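Local coordinates for protein UTP--glucose-1-phosphate uridylyltransferase (PDB 6KNL) that catalyses the transfer of a uridylyl group from UTP to alpha-D-glucose 1-phosphate, giving UDP-glucose and diphosphate, at residues 157-162 with 247-252. The protein carries 1 engineered substitution. Sequence-based numbering, arbitrary orientation.
Sequences QIMVEA and EAYRMQ
Gln-157 and Glu-247 lie next to each other on two parallel strands, their side chains running side by side. Gln-157 NE2 gives Glu-247 OE1 a nearly straight hydrogen bond of 2.7 Å, on the anti side of the carboxylate, with amide and carboxylate planes 81° apart. A bend at chi2 (-62°) swings the amide across to its neighbour. NE2 also bonds Ala-155 O, OE1 takes a bond from Ser-185 OG, and Arg-149 forms a salt bridge with Glu-247 OE2, so the buried amide is gripped at both of its polar atoms.

Between the backbones the parallel ladder alternates partners: Ile-158 N bonds Glu-247 O, Tyr-249 N bonds Ile-158 O (3.1 Å), Val-160 N bonds Tyr-249 O (2.9 Å) and Met-251 N continues the pattern onto Val-160 O. On the face with Gln-157, Met-159 CG meets the edge of the Tyr-249 ring at CD2, 4.1 Å away, and Met-159 SD lies 4.0 Å from Met-251 SD where the two side chains cross at about a right angle. On the other face Val-160 CG1 touches Ala-248 CB. The contact loosens toward the partly exposed end, where Ala-162 CB rests obliquely on the Arg-250 guanidinium, 3.9 Å from NH2, while NH1 bonds Pro-180 O.

Within the GT-A nucleotidyltransferase fold, helix 142-153 packs against the Gln-157 and Tyr-249 face, strands 204-207 and 209-212 pair antiparallel along the other edge of 157-162, and strand 185-187 pairs antiparallel with 247-250.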
loop_
_atom_site.group_PDB
_atom_site.type_symbol
_atom_site.label_atom_id
_atom_site.label_comp_id
_atom_site.label_asym_id
_atom_site.label_seq_id
_atom_site.Cartn_x
_atom_site.Cartn_y
_atom_site.Cartn_z
ATOM N N GLN A 157 30.517 -9.105 -7.429
ATOM C CA GLN A 157 29.591 -8.771 -8.544
ATOM C C GLN A 157 28.752 -7.557 -8.148
ATOM O O GLN A 157 28.278 -7.497 -7.004
ATOM C CB GLN A 157 28.677 -9.944 -8.902
ATOM C CG GLN A 157 29.402 -11.180 -9.432
ATOM C CD GLN A 157 30.166 -10.959 -10.720
ATOM O OE1 GLN A 157 29.608 -10.592 -11.761
ATOM N NE2 GLN A 157 31.464 -11.211 -10.665
ATOM N N ILE A 158 28.588 -6.624 -9.082
ATOM C CA ILE A 158 27.784 -5.389 -8.887
ATOM C C ILE A 158 26.837 -5.261 -10.063
ATOM O O ILE A 158 27.316 -5.013 -11.167
ATOM C CB ILE A 158 28.708 -4.176 -8.746
ATOM C CG1 ILE A 158 29.627 -4.368 -7.537
ATOM C CG2 ILE A 158 27.889 -2.891 -8.694
ATOM C CD1 ILE A 158 30.193 -3.100 -6.972
ATOM N N MET A 159 25.546 -5.449 -9.816
ATOM C CA MET A 159 24.540 -5.446 -10.900
ATOM C C MET A 159 24.442 -4.023 -11.445
ATOM O O MET A 159 24.403 -3.071 -10.616
ATOM C CB MET A 159 23.162 -5.927 -10.438
ATOM C CG MET A 159 22.196 -6.137 -11.604
ATOM S SD MET A 159 20.643 -6.906 -11.161
ATOM C CE MET A 159 21.259 -8.414 -10.409
ATOM N N VAL A 160 24.407 -3.913 -12.778
ATOM C CA VAL A 160 24.357 -2.617 -13.508
ATOM C C VAL A 160 23.359 -2.716 -14.664
ATOM O O VAL A 160 23.038 -3.827 -15.106
ATOM C CB VAL A 160 25.745 -2.172 -14.003
ATOM C CG1 VAL A 160 26.768 -2.149 -12.877
ATOM C CG2 VAL A 160 26.238 -3.024 -15.163
ATOM N N GLU A 161 22.905 -1.558 -15.117
ATOM C CA GLU A 161 21.817 -1.388 -16.111
ATOM C C GLU A 161 22.208 -0.241 -17.035
ATOM O O GLU A 161 22.551 0.837 -16.509
ATOM C CB GLU A 161 20.509 -1.062 -15.398
ATOM C CG GLU A 161 19.301 -1.003 -16.304
ATOM C CD GLU A 161 18.007 -0.968 -15.511
ATOM O OE1 GLU A 161 17.030 -1.642 -15.932
ATOM O OE2 GLU A 161 17.991 -0.295 -14.452
ATOM N N ALA A 162 22.195 -0.468 -18.346
ATOM C CA ALA A 162 22.472 0.591 -19.340
ATOM C C ALA A 162 21.389 1.666 -19.189
ATOM O O ALA A 162 20.210 1.290 -19.066
ATOM C CB ALA A 162 22.515 -0.007 -20.727
ATOM N N GLU A 247 33.699 -7.110 -10.536
ATOM C CA GLU A 247 33.078 -7.133 -11.881
ATOM C C GLU A 247 31.731 -6.420 -11.854
ATOM O O GLU A 247 31.013 -6.514 -10.846
ATOM C CB GLU A 247 32.857 -8.572 -12.336
ATOM C CG GLU A 247 34.142 -9.358 -12.497
ATOM C CD GLU A 247 33.945 -10.696 -13.178
ATOM O OE1 GLU A 247 32.926 -11.347 -12.892
ATOM O OE2 GLU A 247 34.798 -11.071 -14.006
ATOM N N ALA A 248 31.404 -5.762 -12.956
ATOM C CA ALA A 248 30.046 -5.274 -13.262
ATOM C C ALA A 248 29.317 -6.353 -14.063
ATOM O O ALA A 248 29.821 -6.712 -15.140
ATOM C CB ALA A 248 30.126 -3.979 -14.021
ATOM N N TYR A 249 28.205 -6.862 -13.522
ATOM C CA TYR A 249 27.257 -7.773 -14.207
ATOM C C TYR A 249 26.113 -6.940 -14.789
ATOM O O TYR A 249 25.392 -6.288 -14.018
ATOM C CB TYR A 249 26.698 -8.835 -13.255
ATOM C CG TYR A 249 25.504 -9.561 -13.827
ATOM C CD1 TYR A 249 25.658 -10.611 -14.714
ATOM C CD2 TYR A 249 24.214 -9.149 -13.538
ATOM C CE1 TYR A 249 24.562 -11.258 -15.267
ATOM C CE2 TYR A 249 23.112 -9.764 -14.102
ATOM C CZ TYR A 249 23.283 -10.827 -14.966
ATOM O OH TYR A 249 22.189 -11.439 -15.504
ATOM N N ARG A 250 25.946 -6.984 -16.109
ATOM C CA ARG A 250 24.897 -6.229 -16.831
ATOM C C ARG A 250 23.636 -7.088 -16.904
ATOM O O ARG A 250 23.681 -8.183 -17.494
ATOM C CB ARG A 250 25.373 -5.836 -18.234
ATOM C CG ARG A 250 24.311 -5.171 -19.097
ATOM C CD ARG A 250 24.915 -4.423 -20.270
ATOM N NE ARG A 250 23.881 -3.807 -21.099
ATOM C CZ ARG A 250 23.919 -3.698 -22.426
ATOM N NH1 ARG A 250 24.947 -4.175 -23.109
ATOM N NH2 ARG A 250 22.913 -3.125 -23.069
ATOM N N MET A 251 22.535 -6.573 -16.369
ATOM C CA MET A 251 21.280 -7.346 -16.249
ATOM C C MET A 251 20.583 -7.447 -17.611
ATOM O O MET A 251 20.799 -6.569 -18.485
ATOM C CB MET A 251 20.353 -6.719 -15.206
ATOM C CG MET A 251 19.864 -5.334 -15.552
ATOM S SD MET A 251 19.110 -4.599 -14.096
ATOM C CE MET A 251 17.490 -5.359 -14.140
ATOM N N GLN A 252 19.790 -8.512 -17.750
ATOM C CA GLN A 252 19.001 -8.903 -18.948
ATOM C C GLN A 252 17.573 -8.354 -18.796
ATOM O O GLN A 252 16.955 -7.999 -19.820
ATOM C CB GLN A 252 19.119 -10.426 -19.111
ATOM C CG GLN A 252 17.899 -11.127 -19.696
ATOM C CD GLN A 252 16.971 -11.682 -18.639
ATOM O OE1 GLN A 252 17.410 -12.290 -17.661
ATOM N NE2 GLN A 252 15.675 -11.485 -18.838
#